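Local coordinates for extracellular solute-binding protein, family 1 (Bifidobacterium longum subsp. infantis ATCC 15697, PDB 3QUF) that probably captures a solute outside the cell and delivers it for uptake, as do other family 1 extracellular solute-binding proteins of transport systems, at residues 31-36 with 83-88; 102-107 with 303-308; 162-167 with 235-240; 176-181 with 259-264; 292-297 with 364-369. One frame throughout, in Å; residues are numbered along the deposited sequence.

Interaction 1. Residues 31-36 with 83-88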
# COMPACT_ATOMS: atom_id res chain seq x y z
N LYS A 31 31.09 14.51 0.69
CA LYS A 31 30.41 13.91 1.83
C LYS A 31 28.91 14.19 1.79
O LYS A 31 28.52 15.36 1.76
CB LYS A 31 30.98 14.52 3.11
CG LYS A 31 32.47 14.30 3.29
CD LYS A 31 32.89 14.69 4.69
CE LYS A 31 31.91 14.17 5.72
NZ LYS A 31 31.98 12.70 5.89
N ILE A 32 28.09 13.15 1.84
CA ILE A 32 26.63 13.30 1.96
C ILE A 32 26.09 12.44 3.10
O ILE A 32 26.80 11.52 3.56
CB ILE A 32 25.88 12.99 0.66
CG1 ILE A 32 26.20 11.58 0.12
CG2 ILE A 32 26.24 14.08 -0.38
CD1 ILE A 32 25.35 11.18 -1.11
N SER A 33 24.88 12.77 3.57
CA SER A 33 24.24 12.03 4.62
C SER A 33 22.89 11.51 4.17
O SER A 33 22.25 12.06 3.28
CB SER A 33 24.07 12.88 5.88
OG SER A 33 23.40 14.08 5.54
N PHE A 34 22.45 10.42 4.80
CA PHE A 34 21.17 9.79 4.50
C PHE A 34 20.55 9.45 5.83
O PHE A 34 21.19 8.74 6.62
CB PHE A 34 21.42 8.53 3.67
CG PHE A 34 20.20 7.66 3.38
CD1 PHE A 34 18.91 8.12 3.37
CD2 PHE A 34 20.41 6.31 3.10
CE1 PHE A 34 17.83 7.25 3.11
CE2 PHE A 34 19.36 5.45 2.85
CZ PHE A 34 18.09 5.90 2.86
N TYR A 35 19.41 10.05 6.14
CA TYR A 35 18.66 9.69 7.34
C TYR A 35 17.58 8.76 6.85
O TYR A 35 16.62 9.18 6.21
CB TYR A 35 18.07 10.90 8.05
CG TYR A 35 17.44 10.54 9.37
CD1 TYR A 35 18.13 9.76 10.28
CD2 TYR A 35 16.20 10.97 9.72
CE1 TYR A 35 17.57 9.42 11.52
CE2 TYR A 35 15.62 10.64 10.96
CZ TYR A 35 16.31 9.86 11.83
OH TYR A 35 15.82 9.53 13.08
N SER A 36 17.76 7.48 7.13
CA SER A 36 16.97 6.40 6.52
C SER A 36 15.80 5.88 7.39
O SER A 36 15.98 5.56 8.56
CB SER A 36 17.89 5.23 6.22
OG SER A 36 17.19 4.11 5.68
N PRO A 83 20.68 19.69 7.26
CA PRO A 83 19.68 18.68 6.93
C PRO A 83 20.33 17.48 6.25
O PRO A 83 21.35 17.65 5.60
CB PRO A 83 18.78 19.37 5.93
CG PRO A 83 19.08 20.81 6.05
CD PRO A 83 20.42 20.95 6.55
N PRO A 84 19.75 16.29 6.43
CA PRO A 84 20.28 15.13 5.72
C PRO A 84 20.16 15.32 4.22
O PRO A 84 19.11 15.78 3.74
CB PRO A 84 19.38 13.97 6.17
CG PRO A 84 18.23 14.57 6.83
CD PRO A 84 18.57 15.98 7.23
N THR A 85 21.19 14.94 3.48
CA THR A 85 21.11 15.07 2.03
C THR A 85 20.02 14.24 1.38
O THR A 85 19.41 14.65 0.36
CB THR A 85 22.46 14.71 1.38
OG1 THR A 85 23.56 15.07 2.21
CG2 THR A 85 22.58 15.37 0.02
N ILE A 86 19.83 13.02 1.90
CA ILE A 86 18.85 12.08 1.42
C ILE A 86 18.00 11.65 2.61
O ILE A 86 18.49 11.53 3.74
CB ILE A 86 19.49 10.86 0.80
CG1 ILE A 86 20.45 11.22 -0.32
CG2 ILE A 86 18.41 9.88 0.28
CD1 ILE A 86 21.66 10.30 -0.45
N PHE A 87 16.72 11.50 2.36
CA PHE A 87 15.78 11.11 3.38
C PHE A 87 14.55 10.45 2.73
O PHE A 87 14.42 10.41 1.49
CB PHE A 87 15.42 12.27 4.30
CG PHE A 87 14.92 13.46 3.57
CD1 PHE A 87 13.59 13.57 3.21
CD2 PHE A 87 15.82 14.47 3.18
CE1 PHE A 87 13.15 14.69 2.47
CE2 PHE A 87 15.37 15.57 2.47
CZ PHE A 87 14.04 15.65 2.10
N ASN A 88 13.62 9.99 3.55
CA ASN A 88 12.43 9.33 3.04
C ASN A 88 11.15 10.09 3.27
O ASN A 88 10.94 10.67 4.33
CB ASN A 88 12.31 7.94 3.68
CG ASN A 88 13.37 6.97 3.23
OD1 ASN A 88 14.22 6.53 4.00
ND2 ASN A 88 13.38 6.64 1.89
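The F34 ring turns its edge to strand 86-88: I86 O lies in the ring plane 3.5 Å from F34 CD1, and N88 OD1 sits near that plane beside CE1, while S36 CB lies over one face, displaced toward the rim. CG of F34 is anti to the backbone N (chi1 174°), which also brings CD1 to 3.6 Å from I86 CG2. The N88 amide is turned 67° against this ring; its OD1 accepts from Y37 N. P84 O lies at the edge of the F87 ring, in plane. On the other side of the sheet Y35 CB rests against P84 CB, and the Y35 ring stacks on Y70. The two strands are parallel neighbours in the sheet of an alpha/beta lobe, strand 30-36 having strand 57-63 along its other edge. I86 N donates to S33 O at 2.9 Å, and Y35 N to I86 O at 3.0 Å. Where T85 leads into strand 86-88, it exchanges two bonds with S33: T85 N donates to S33 OG at 3.1 Å, and S33 N meets T85 OG1 at 3.0 Å almost straight (174°). A valine in place of T85 would probably leave S33 N without its acceptor and the strand entrance less firmly held. T85 CG2 packs on I32 CG2, and I32 CD1 touches I86 CD1 at 3.9 Å, near A317 and F320 of helix 311-324.

Interaction 2. Residues 102-107 with 303-308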
# COMPACT_ATOMS: atom_id res chain seq x y z
N ALA A 102 11.41 21.48 1.94
CA ALA A 102 12.70 20.82 2.22
C ALA A 102 13.18 19.84 1.18
O ALA A 102 14.35 19.46 1.23
CB ALA A 102 12.65 20.11 3.59
N ALA A 103 12.28 19.36 0.32
CA ALA A 103 12.63 18.38 -0.69
C ALA A 103 12.92 19.05 -2.02
O ALA A 103 12.18 19.97 -2.45
CB ALA A 103 11.50 17.32 -0.84
N LEU A 104 13.97 18.58 -2.67
CA LEU A 104 14.38 19.05 -3.99
C LEU A 104 13.38 18.63 -5.05
O LEU A 104 12.98 17.50 -5.08
CB LEU A 104 15.73 18.46 -4.35
CG LEU A 104 16.39 18.88 -5.68
CD1 LEU A 104 16.77 20.34 -5.63
CD2 LEU A 104 17.66 17.98 -5.92
N ASP A 105 13.01 19.56 -5.94
CA ASP A 105 12.26 19.19 -7.16
C ASP A 105 13.12 18.36 -8.09
O ASP A 105 14.13 18.87 -8.64
CB ASP A 105 11.84 20.51 -7.83
CG ASP A 105 11.09 20.30 -9.14
OD1 ASP A 105 10.86 19.16 -9.55
OD2 ASP A 105 10.73 21.35 -9.75
N ILE A 106 12.76 17.09 -8.25
CA ILE A 106 13.48 16.13 -9.08
C ILE A 106 12.72 15.80 -10.36
O ILE A 106 13.06 14.85 -11.09
CB ILE A 106 13.93 14.91 -8.26
CG1 ILE A 106 12.72 14.21 -7.62
CG2 ILE A 106 15.00 15.35 -7.21
CD1 ILE A 106 13.11 12.85 -6.98
N SER A 107 11.75 16.65 -10.69
CA SER A 107 10.98 16.48 -11.93
C SER A 107 11.93 16.31 -13.12
O SER A 107 12.89 17.07 -13.27
CB SER A 107 10.09 17.69 -12.19
OG SER A 107 9.20 17.93 -11.12
N PHE A 303 12.07 8.15 -1.82
CA PHE A 303 13.36 8.75 -1.53
C PHE A 303 13.42 10.16 -2.06
O PHE A 303 12.97 10.41 -3.18
CB PHE A 303 14.47 7.92 -2.18
CG PHE A 303 14.60 6.55 -1.57
CD1 PHE A 303 13.69 5.55 -1.88
CD2 PHE A 303 15.59 6.28 -0.64
CE1 PHE A 303 13.79 4.30 -1.25
CE2 PHE A 303 15.68 5.04 -0.04
CZ PHE A 303 14.77 4.06 -0.35
N ALA A 304 13.97 11.06 -1.28
CA ALA A 304 14.03 12.48 -1.59
C ALA A 304 15.41 13.03 -1.28
O ALA A 304 16.19 12.45 -0.49
CB ALA A 304 12.96 13.21 -0.78
N ILE A 305 15.73 14.14 -1.93
CA ILE A 305 16.98 14.86 -1.73
C ILE A 305 16.65 16.24 -1.09
O ILE A 305 15.65 16.86 -1.40
CB ILE A 305 17.72 15.05 -3.10
CG1 ILE A 305 18.04 13.70 -3.73
CG2 ILE A 305 18.97 15.91 -2.93
CD1 ILE A 305 18.64 13.74 -5.14
N ALA A 306 17.54 16.71 -0.21
CA ALA A 306 17.39 18.01 0.47
C ALA A 306 17.53 19.13 -0.55
O ALA A 306 18.51 19.18 -1.31
CB ALA A 306 18.45 18.19 1.53
N SER A 307 16.60 20.08 -0.52
CA SER A 307 16.79 21.30 -1.28
C SER A 307 17.90 22.18 -0.69
O SER A 307 18.54 22.95 -1.42
CB SER A 307 15.49 22.06 -1.42
OG SER A 307 15.04 22.39 -0.13
N ARG A 308 18.12 22.08 0.62
CA ARG A 308 19.18 22.81 1.30
C ARG A 308 20.41 21.93 1.44
O ARG A 308 20.62 21.23 2.46
CB ARG A 308 18.70 23.30 2.67
CG ARG A 308 19.73 24.08 3.46
CD ARG A 308 19.15 25.20 4.21
NE ARG A 308 18.14 24.75 5.14
CZ ARG A 308 18.40 24.33 6.37
NH1 ARG A 308 17.40 23.93 7.14
NH2 ARG A 308 19.64 24.32 6.84
O HOH W 1 16.40 20.80 2.62
O HOH W 2 13.72 15.11 -3.71
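The touching parts, 102-106 and 304-307, run 112° apart and meet at a single backbone bridge between A103 and A306, with L104 N donating to I305 O at 2.7 Å and S307 N to A102 O at 2.9 Å. The first bond is nearly collinear with the carbonyl of I305; in the second the donor stands 47° out of the carbonyl plane of A102. Two waters extend the join: one donates to A102 O and accepts from R308 N, the other links L104 O with I305 N. L104 and I305 lie side by side and point the same way, L104 CD2 being 3.9 Å from I305 CG2. Having CG anti to its N (chi1 -177°) carries the leucine branch along the isoleucine, toward K314 of helix 311-324. The contact lies where strand 295-305 runs out: A304 bonds to F87 of the neighbouring antiparallel strand 86-89 and A306 to T85 just before it, while I305 uses the other edge for the loop that follows helix 94-100. I106 CG2 approaches I305 CD1 more loosely, at 4.5 Å, and A103 CB lies a similar 4.4 Å from A304 CB. At the far end of the bridge S307 OG is bonded to G101 O.

Interaction 3. Residues 162-167 with 235-240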
# COMPACT_ATOMS: atom_id res chain seq x y z
N GLU A 162 -21.11 -11.69 -6.96
CA GLU A 162 -20.78 -13.13 -7.00
C GLU A 162 -20.06 -13.59 -5.72
O GLU A 162 -20.23 -14.73 -5.23
CB GLU A 162 -19.92 -13.45 -8.24
CG GLU A 162 -20.62 -13.23 -9.59
CD GLU A 162 -19.65 -12.98 -10.77
OE1 GLU A 162 -18.44 -12.74 -10.56
OE2 GLU A 162 -20.10 -13.05 -11.94
N PHE A 163 -19.24 -12.72 -5.17
CA PHE A 163 -18.60 -12.99 -3.89
C PHE A 163 -19.61 -13.14 -2.76
O PHE A 163 -19.45 -14.01 -1.87
CB PHE A 163 -17.60 -11.86 -3.58
CG PHE A 163 -16.97 -11.93 -2.21
CD1 PHE A 163 -15.96 -12.84 -1.95
CD2 PHE A 163 -17.31 -11.02 -1.23
CE1 PHE A 163 -15.35 -12.87 -0.68
CE2 PHE A 163 -16.70 -11.05 0.01
CZ PHE A 163 -15.72 -11.98 0.27
N ILE A 164 -20.64 -12.31 -2.76
CA ILE A 164 -21.68 -12.39 -1.73
C ILE A 164 -22.42 -13.73 -1.91
O ILE A 164 -22.64 -14.46 -0.92
CB ILE A 164 -22.66 -11.20 -1.79
CG1 ILE A 164 -21.96 -9.92 -1.31
CG2 ILE A 164 -23.89 -11.45 -0.91
CD1 ILE A 164 -22.77 -8.63 -1.52
N GLU A 165 -22.75 -14.07 -3.15
CA GLU A 165 -23.46 -15.33 -3.42
C GLU A 165 -22.60 -16.54 -3.01
O GLU A 165 -23.11 -17.48 -2.41
CB GLU A 165 -23.84 -15.45 -4.89
CG GLU A 165 -24.97 -14.51 -5.34
CD GLU A 165 -26.28 -14.67 -4.53
OE1 GLU A 165 -26.81 -15.81 -4.43
OE2 GLU A 165 -26.79 -13.64 -4.00
N MSE A 166 -21.29 -16.48 -3.28
CA MSE A 166 -20.38 -17.55 -2.87
C MSE A 166 -20.30 -17.67 -1.36
O MSE A 166 -20.31 -18.78 -0.82
CB MSE A 166 -18.98 -17.30 -3.43
CG MSE A 166 -17.97 -18.42 -3.18
SE MSE A 166 -16.14 -17.80 -3.34
CE MSE A 166 -16.20 -16.38 -1.98
N GLY A 167 -20.25 -16.54 -0.69
CA GLY A 167 -20.13 -16.49 0.75
C GLY A 167 -21.34 -17.13 1.43
O GLY A 167 -21.20 -17.84 2.42
N ALA A 235 -25.71 -9.77 4.35
CA ALA A 235 -25.81 -11.13 3.85
C ALA A 235 -25.14 -12.18 4.75
O ALA A 235 -25.27 -13.37 4.48
CB ALA A 235 -25.26 -11.22 2.44
N GLY A 236 -24.43 -11.74 5.79
CA GLY A 236 -23.71 -12.65 6.67
C GLY A 236 -22.30 -13.01 6.17
O GLY A 236 -21.58 -13.74 6.86
N VAL A 237 -21.89 -12.46 5.03
CA VAL A 237 -20.59 -12.81 4.41
C VAL A 237 -19.42 -12.06 5.08
O VAL A 237 -18.36 -12.65 5.29
CB VAL A 237 -20.63 -12.60 2.87
CG1 VAL A 237 -19.25 -12.88 2.19
CG2 VAL A 237 -21.71 -13.51 2.27
N ILE A 238 -19.63 -10.80 5.47
CA ILE A 238 -18.74 -10.13 6.42
C ILE A 238 -19.44 -10.17 7.80
O ILE A 238 -20.30 -9.32 8.09
CB ILE A 238 -18.45 -8.68 6.04
CG1 ILE A 238 -17.85 -8.60 4.63
CG2 ILE A 238 -17.48 -8.09 7.03
CD1 ILE A 238 -17.65 -7.16 4.09
N PRO A 239 -19.07 -11.13 8.65
CA PRO A 239 -19.92 -11.46 9.82
C PRO A 239 -19.60 -10.62 11.06
O PRO A 239 -18.49 -10.12 11.18
CB PRO A 239 -19.62 -12.95 10.02
CG PRO A 239 -18.14 -13.05 9.70
CD PRO A 239 -17.93 -12.08 8.53
N GLN A 240 -20.56 -10.45 11.99
CA GLN A 240 -20.28 -9.60 13.17
C GLN A 240 -19.18 -10.23 14.02
O GLN A 240 -18.47 -9.53 14.71
CB GLN A 240 -21.53 -9.31 14.04
CG GLN A 240 -22.59 -8.41 13.36
CD GLN A 240 -23.63 -9.26 12.67
OE1 GLN A 240 -23.31 -10.35 12.18
NE2 GLN A 240 -24.90 -8.81 12.67
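V237 plugs into the side of helix 160-172 against F163, I164 and G167, just after a Schellman motif has ended helix 223-234 at G236, whose positive phi (86°) turns the chain. The contact joins helix 160-172 to the loop that follows helix 223-234, and no hydrogen bond crosses it. Among the apolar contacts, the two methyls of V237 divide the work. CG1, anti to the backbone N (chi1 177°), meets the F163 ring obliquely, 3.8 Å from CE2; that ring also meets those of W160 and F141. Beside F163, I164 CG2 presses on A235 CB at 3.6 Å, with I164 reaching R228 and A232 of the helix before the turn as well. The closest methyl-to-backbone contacts come from the other branch, V237 CG2, which lies 3.5 Å from I164 O and sits over the bare backbone of G167. Here glycine is what permits the approach, because a beta carbon on G167 would stand in the way of V237 CG1. The helix stays regular beneath the valine: G167 N bonds to F163 O at 2.9 Å. The nearest part of G167 to the incoming valine is its CA, 3.7 Å from V237 CG2.

Interaction 4. Residues 176-181 with 259-264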
# COMPACT_ATOMS: atom_id res chain seq x y z
N THR A 176 -17.02 -20.88 7.47
CA THR A 176 -17.08 -19.43 7.53
C THR A 176 -16.50 -18.91 6.22
O THR A 176 -15.39 -19.29 5.86
CB THR A 176 -16.26 -18.94 8.72
OG1 THR A 176 -16.84 -19.50 9.92
CG2 THR A 176 -16.26 -17.44 8.81
N ALA A 177 -17.25 -18.07 5.51
CA ALA A 177 -16.84 -17.63 4.18
C ALA A 177 -15.63 -16.71 4.26
O ALA A 177 -14.67 -16.88 3.50
CB ALA A 177 -18.00 -16.94 3.45
N PHE A 178 -15.69 -15.73 5.15
CA PHE A 178 -14.74 -14.63 5.16
C PHE A 178 -14.64 -14.01 6.54
O PHE A 178 -15.65 -13.82 7.24
CB PHE A 178 -15.19 -13.59 4.13
CG PHE A 178 -14.32 -12.37 4.08
CD1 PHE A 178 -12.95 -12.50 3.85
CD2 PHE A 178 -14.85 -11.09 4.23
CE1 PHE A 178 -12.13 -11.37 3.79
CE2 PHE A 178 -14.05 -9.97 4.16
CZ PHE A 178 -12.68 -10.11 3.94
N LEU A 179 -13.40 -13.73 6.94
CA LEU A 179 -13.14 -12.94 8.11
C LEU A 179 -12.10 -11.92 7.74
O LEU A 179 -11.25 -12.17 6.85
CB LEU A 179 -12.61 -13.81 9.24
CG LEU A 179 -13.51 -14.84 9.85
CD1 LEU A 179 -12.66 -15.58 10.89
CD2 LEU A 179 -14.76 -14.21 10.48
N GLU A 180 -12.13 -10.79 8.42
CA GLU A 180 -11.16 -9.74 8.17
C GLU A 180 -10.77 -8.98 9.42
O GLU A 180 -11.57 -8.85 10.33
CB GLU A 180 -11.72 -8.79 7.15
CG GLU A 180 -10.70 -7.83 6.57
CD GLU A 180 -11.21 -7.17 5.28
OE1 GLU A 180 -12.44 -7.01 5.12
OE2 GLU A 180 -10.37 -6.80 4.47
N ASP A 181 -9.52 -8.56 9.47
CA ASP A 181 -9.02 -7.71 10.54
C ASP A 181 -9.50 -6.26 10.28
O ASP A 181 -9.02 -5.63 9.38
CB ASP A 181 -7.49 -7.78 10.54
CG ASP A 181 -6.84 -6.86 11.57
OD1 ASP A 181 -7.45 -6.61 12.66
OD2 ASP A 181 -5.71 -6.40 11.28
N LEU A 259 -12.01 -21.55 7.14
CA LEU A 259 -12.23 -20.23 6.53
C LEU A 259 -12.04 -20.25 5.01
O LEU A 259 -10.98 -20.61 4.51
CB LEU A 259 -11.27 -19.22 7.15
CG LEU A 259 -11.43 -17.76 6.71
CD1 LEU A 259 -12.88 -17.30 7.06
CD2 LEU A 259 -10.37 -16.83 7.34
N GLY A 260 -13.08 -19.83 4.28
CA GLY A 260 -13.01 -19.79 2.83
C GLY A 260 -11.98 -18.82 2.27
O GLY A 260 -11.24 -19.14 1.33
N VAL A 261 -11.95 -17.61 2.83
CA VAL A 261 -11.21 -16.50 2.22
C VAL A 261 -10.68 -15.60 3.29
O VAL A 261 -11.39 -15.33 4.30
CB VAL A 261 -12.16 -15.63 1.38
CG1 VAL A 261 -11.37 -14.46 0.71
CG2 VAL A 261 -12.92 -16.48 0.36
N MSE A 262 -9.45 -15.13 3.10
CA MSE A 262 -8.86 -14.08 3.94
C MSE A 262 -8.11 -13.09 3.07
O MSE A 262 -7.65 -13.47 1.99
CB MSE A 262 -7.89 -14.72 4.95
CG MSE A 262 -6.57 -15.15 4.35
SE MSE A 262 -5.30 -15.79 5.73
CE MSE A 262 -4.89 -14.21 6.61
N ARG A 263 -7.97 -11.86 3.55
CA ARG A 263 -7.09 -10.90 2.93
C ARG A 263 -5.70 -11.11 3.52
O ARG A 263 -5.52 -11.10 4.73
CB ARG A 263 -7.61 -9.49 3.20
CG ARG A 263 -6.82 -8.40 2.56
CD ARG A 263 -5.66 -7.92 3.40
NE ARG A 263 -5.07 -6.67 2.89
CZ ARG A 263 -4.08 -6.02 3.46
NH1 ARG A 263 -3.55 -6.47 4.61
NH2 ARG A 263 -3.63 -4.91 2.92
N SER A 264 -4.71 -11.27 2.66
CA SER A 264 -3.34 -11.34 3.13
C SER A 264 -2.38 -10.86 2.05
O SER A 264 -2.75 -10.11 1.15
CB SER A 264 -3.00 -12.75 3.60
OG SER A 264 -1.75 -12.75 4.31
O HOH W 3 -9.06 -11.07 5.95
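T176 and L259 begin a parallel pairing in which strand 176-178 forms the last member of the sheet beside strand 259-264, whose other side pairs with strand 135-144. The tight part is at this start. G260 N donates to T176 O at 2.9 Å, nearly straight, whereas the bond from V261 N to A177 O is weak and bent (116°). A beta carbon on G260, where the chain turns a corner, would collide with A177 O. L259 sends CD1 across to T176 CG2 at 3.8 Å and to L179 CG at the same 3.8 Å, its CG lying anti to the backbone N (chi1 -176°). The F178 ring meets V261 edge-on: V261 O is buried here with no hydrogen-bond partner in the model, and F178 CD1 lies 3.3 Å from it. Further along the two chains separate and water takes over, donating to L179 O and accepting from R263 N. The polar ends there look elsewhere, E180 OE1 to S189 OG and R263 NE to N296 OD1. Their carboxylate and guanidinium planes are 47° apart, and E180 OE2 stays 5.5 Å from R263 NE, coming closer to the aliphatic R263 CB, at 4.1 Å.

Interaction 5. Residues 292-297 with 364-369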
# COMPACT_ATOMS: atom_id res chain seq x y z
N GLY A 292 -13.01 -5.83 -13.64
CA GLY A 292 -12.82 -4.62 -12.83
C GLY A 292 -12.06 -4.85 -11.53
O GLY A 292 -12.16 -4.04 -10.61
N GLN A 293 -11.32 -5.96 -11.47
CA GLN A 293 -10.62 -6.33 -10.22
C GLN A 293 -9.34 -5.53 -9.97
O GLN A 293 -8.59 -5.20 -10.91
CB GLN A 293 -10.31 -7.82 -10.15
CG GLN A 293 -11.48 -8.75 -10.37
CD GLN A 293 -11.86 -8.89 -11.83
OE1 GLN A 293 -11.07 -8.58 -12.74
NE2 GLN A 293 -13.11 -9.36 -12.07
N TRP A 294 -9.12 -5.22 -8.68
CA TRP A 294 -7.91 -4.55 -8.19
C TRP A 294 -7.30 -5.36 -7.04
O TRP A 294 -7.95 -6.21 -6.45
CB TRP A 294 -8.24 -3.12 -7.71
CG TRP A 294 -8.41 -2.17 -8.85
CD1 TRP A 294 -9.34 -2.25 -9.84
CD2 TRP A 294 -7.58 -1.07 -9.18
NE1 TRP A 294 -9.14 -1.29 -10.78
CE2 TRP A 294 -8.08 -0.52 -10.40
CE3 TRP A 294 -6.45 -0.49 -8.60
CZ2 TRP A 294 -7.50 0.59 -11.00
CZ3 TRP A 294 -5.90 0.62 -9.19
CH2 TRP A 294 -6.41 1.13 -10.42
N ILE A 295 -6.04 -5.06 -6.73
CA ILE A 295 -5.40 -5.58 -5.53
C ILE A 295 -5.08 -4.41 -4.61
O ILE A 295 -5.17 -3.24 -4.97
CB ILE A 295 -4.15 -6.44 -5.85
CG1 ILE A 295 -3.04 -5.59 -6.46
CG2 ILE A 295 -4.54 -7.62 -6.74
CD1 ILE A 295 -1.77 -6.34 -6.76
N ASN A 296 -4.76 -4.74 -3.37
CA ASN A 296 -4.23 -3.75 -2.47
C ASN A 296 -2.73 -3.54 -2.79
O ASN A 296 -2.00 -4.47 -3.14
CB ASN A 296 -4.25 -4.21 -1.00
CG ASN A 296 -5.66 -4.37 -0.37
OD1 ASN A 296 -5.77 -5.06 0.66
ND2 ASN A 296 -6.70 -3.77 -0.93
N GLY A 297 -2.25 -2.34 -2.55
CA GLY A 297 -0.82 -2.12 -2.57
C GLY A 297 -0.48 -0.65 -2.57
O GLY A 297 -1.34 0.23 -2.68
N GLN A 364 0.24 -4.18 -13.99
CA GLN A 364 -0.72 -3.38 -14.76
C GLN A 364 -1.22 -2.15 -14.00
O GLN A 364 -2.18 -1.50 -14.45
CB GLN A 364 -1.90 -4.26 -15.14
CG GLN A 364 -1.51 -5.50 -15.90
CD GLN A 364 -0.71 -5.20 -17.14
OE1 GLN A 364 -0.98 -4.24 -17.84
NE2 GLN A 364 0.30 -6.03 -17.41
N ASN A 365 -0.59 -1.81 -12.87
CA ASN A 365 -0.95 -0.64 -12.07
C ASN A 365 -2.38 -0.69 -11.55
O ASN A 365 -3.09 0.34 -11.50
CB ASN A 365 -0.65 0.67 -12.86
CG ASN A 365 0.83 0.81 -13.15
OD1 ASN A 365 1.65 0.72 -12.26
ND2 ASN A 365 1.18 0.93 -14.41
N LYS A 366 -2.85 -1.89 -11.24
CA LYS A 366 -4.16 -2.04 -10.62
C LYS A 366 -4.03 -2.39 -9.12
O LYS A 366 -4.62 -3.35 -8.66
CB LYS A 366 -4.95 -3.13 -11.34
CG LYS A 366 -5.23 -2.82 -12.80
CD LYS A 366 -6.24 -3.76 -13.45
CE LYS A 366 -7.74 -3.28 -13.21
NZ LYS A 366 -8.91 -4.30 -13.46
N PHE A 367 -3.23 -1.61 -8.41
CA PHE A 367 -3.09 -1.72 -6.98
C PHE A 367 -3.34 -0.35 -6.35
O PHE A 367 -3.01 0.70 -6.94
CB PHE A 367 -1.71 -2.26 -6.58
CG PHE A 367 -0.53 -1.39 -7.02
CD1 PHE A 367 0.06 -1.57 -8.26
CD2 PHE A 367 0.02 -0.47 -6.14
CE1 PHE A 367 1.12 -0.80 -8.65
CE2 PHE A 367 1.10 0.32 -6.52
CZ PHE A 367 1.66 0.13 -7.77
N TYR A 368 -3.89 -0.35 -5.15
CA TYR A 368 -4.24 0.89 -4.48
C TYR A 368 -4.33 0.68 -2.98
O TYR A 368 -4.61 -0.41 -2.53
CB TYR A 368 -5.58 1.44 -5.02
CG TYR A 368 -5.97 2.76 -4.43
CD1 TYR A 368 -5.18 3.88 -4.65
CD2 TYR A 368 -7.10 2.90 -3.59
CE1 TYR A 368 -5.50 5.12 -4.13
CE2 TYR A 368 -7.46 4.12 -3.12
CZ TYR A 368 -6.63 5.24 -3.36
OH TYR A 368 -6.92 6.47 -2.86
N TRP A 369 -4.09 1.76 -2.25
CA TRP A 369 -4.35 1.85 -0.82
C TRP A 369 -4.74 3.31 -0.54
O TRP A 369 -4.28 4.21 -1.23
CB TRP A 369 -3.09 1.45 -0.03
CG TRP A 369 -3.40 1.20 1.42
CD1 TRP A 369 -3.01 1.96 2.50
CD2 TRP A 369 -4.16 0.11 1.95
NE1 TRP A 369 -3.50 1.41 3.66
CE2 TRP A 369 -4.22 0.28 3.35
CE3 TRP A 369 -4.83 -0.98 1.37
CZ2 TRP A 369 -4.89 -0.61 4.17
CZ3 TRP A 369 -5.49 -1.85 2.19
CH2 TRP A 369 -5.52 -1.65 3.58
O HOH W 4 -10.70 -1.60 -13.56
O HOH W 5 -7.00 -1.91 -3.21
O HOH W 6 -1.52 2.92 -3.39
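Near the middle of the molecule, where strand 295-305 starts its passage from one lobe toward the other, the short strand 367-368 joins it in parallel, W294 lying across K366. K366 CA sits over one face of the indole, 3.6 Å from the centroid of the six-membered ring and 20° off its normal, a CH-pi contact. The lysine chain bends at chi3 (86°), bringing CE to 3.4 Å from W294 NE1 and NZ to 2.7 Å from Q293 O, to which it donates. A water accepts from W294 NE1 and, weakly, from the same NZ. With an alanine in place of W294, K366 would probably lose the surface that backs its CA and CE, and its chain would be freer to turn. The parallel pairing follows, probably at the hinge region of this two-lobed solute-binding fold: I295 N donates to K366 O at 2.9 Å, Y368 N to I295 O at 3.2 Å, and G297 N to Y368 O at 3.0 Å, from well above that carbonyl's plane. I295 CG1 packs on F367 CB at 3.6 Å, and the F367 ring turns its edge to G297. The N296 amide stands 75° to the W369 ring, at its edge by CZ3; its ND2 donates to G188 O and to a water that also bonds I295 O and Y368 O.

How the interactions relate
From the N terminus, interaction 1 closes first, bridging 46 mostly helical residues to pair strands of one lobe. Interaction 2 then closes a loop of 195 residues and touches interaction 1 along the neighbouring strands 86-89 and 295-305. Nested inside that loop are interactions 3 and 4, whose segments alternate along the chain; they abut in the other lobe, where helix 160-172 runs on into strand 176-178. Interaction 5 crosses interaction 2: both use strand 295-305, at opposite ends, with centres about 28 Å apart. Interaction 5 also meets interaction 4 through R263 and N296. Strand 295-305, shared by interactions 2 and 5, probably runs from one lobe to the other.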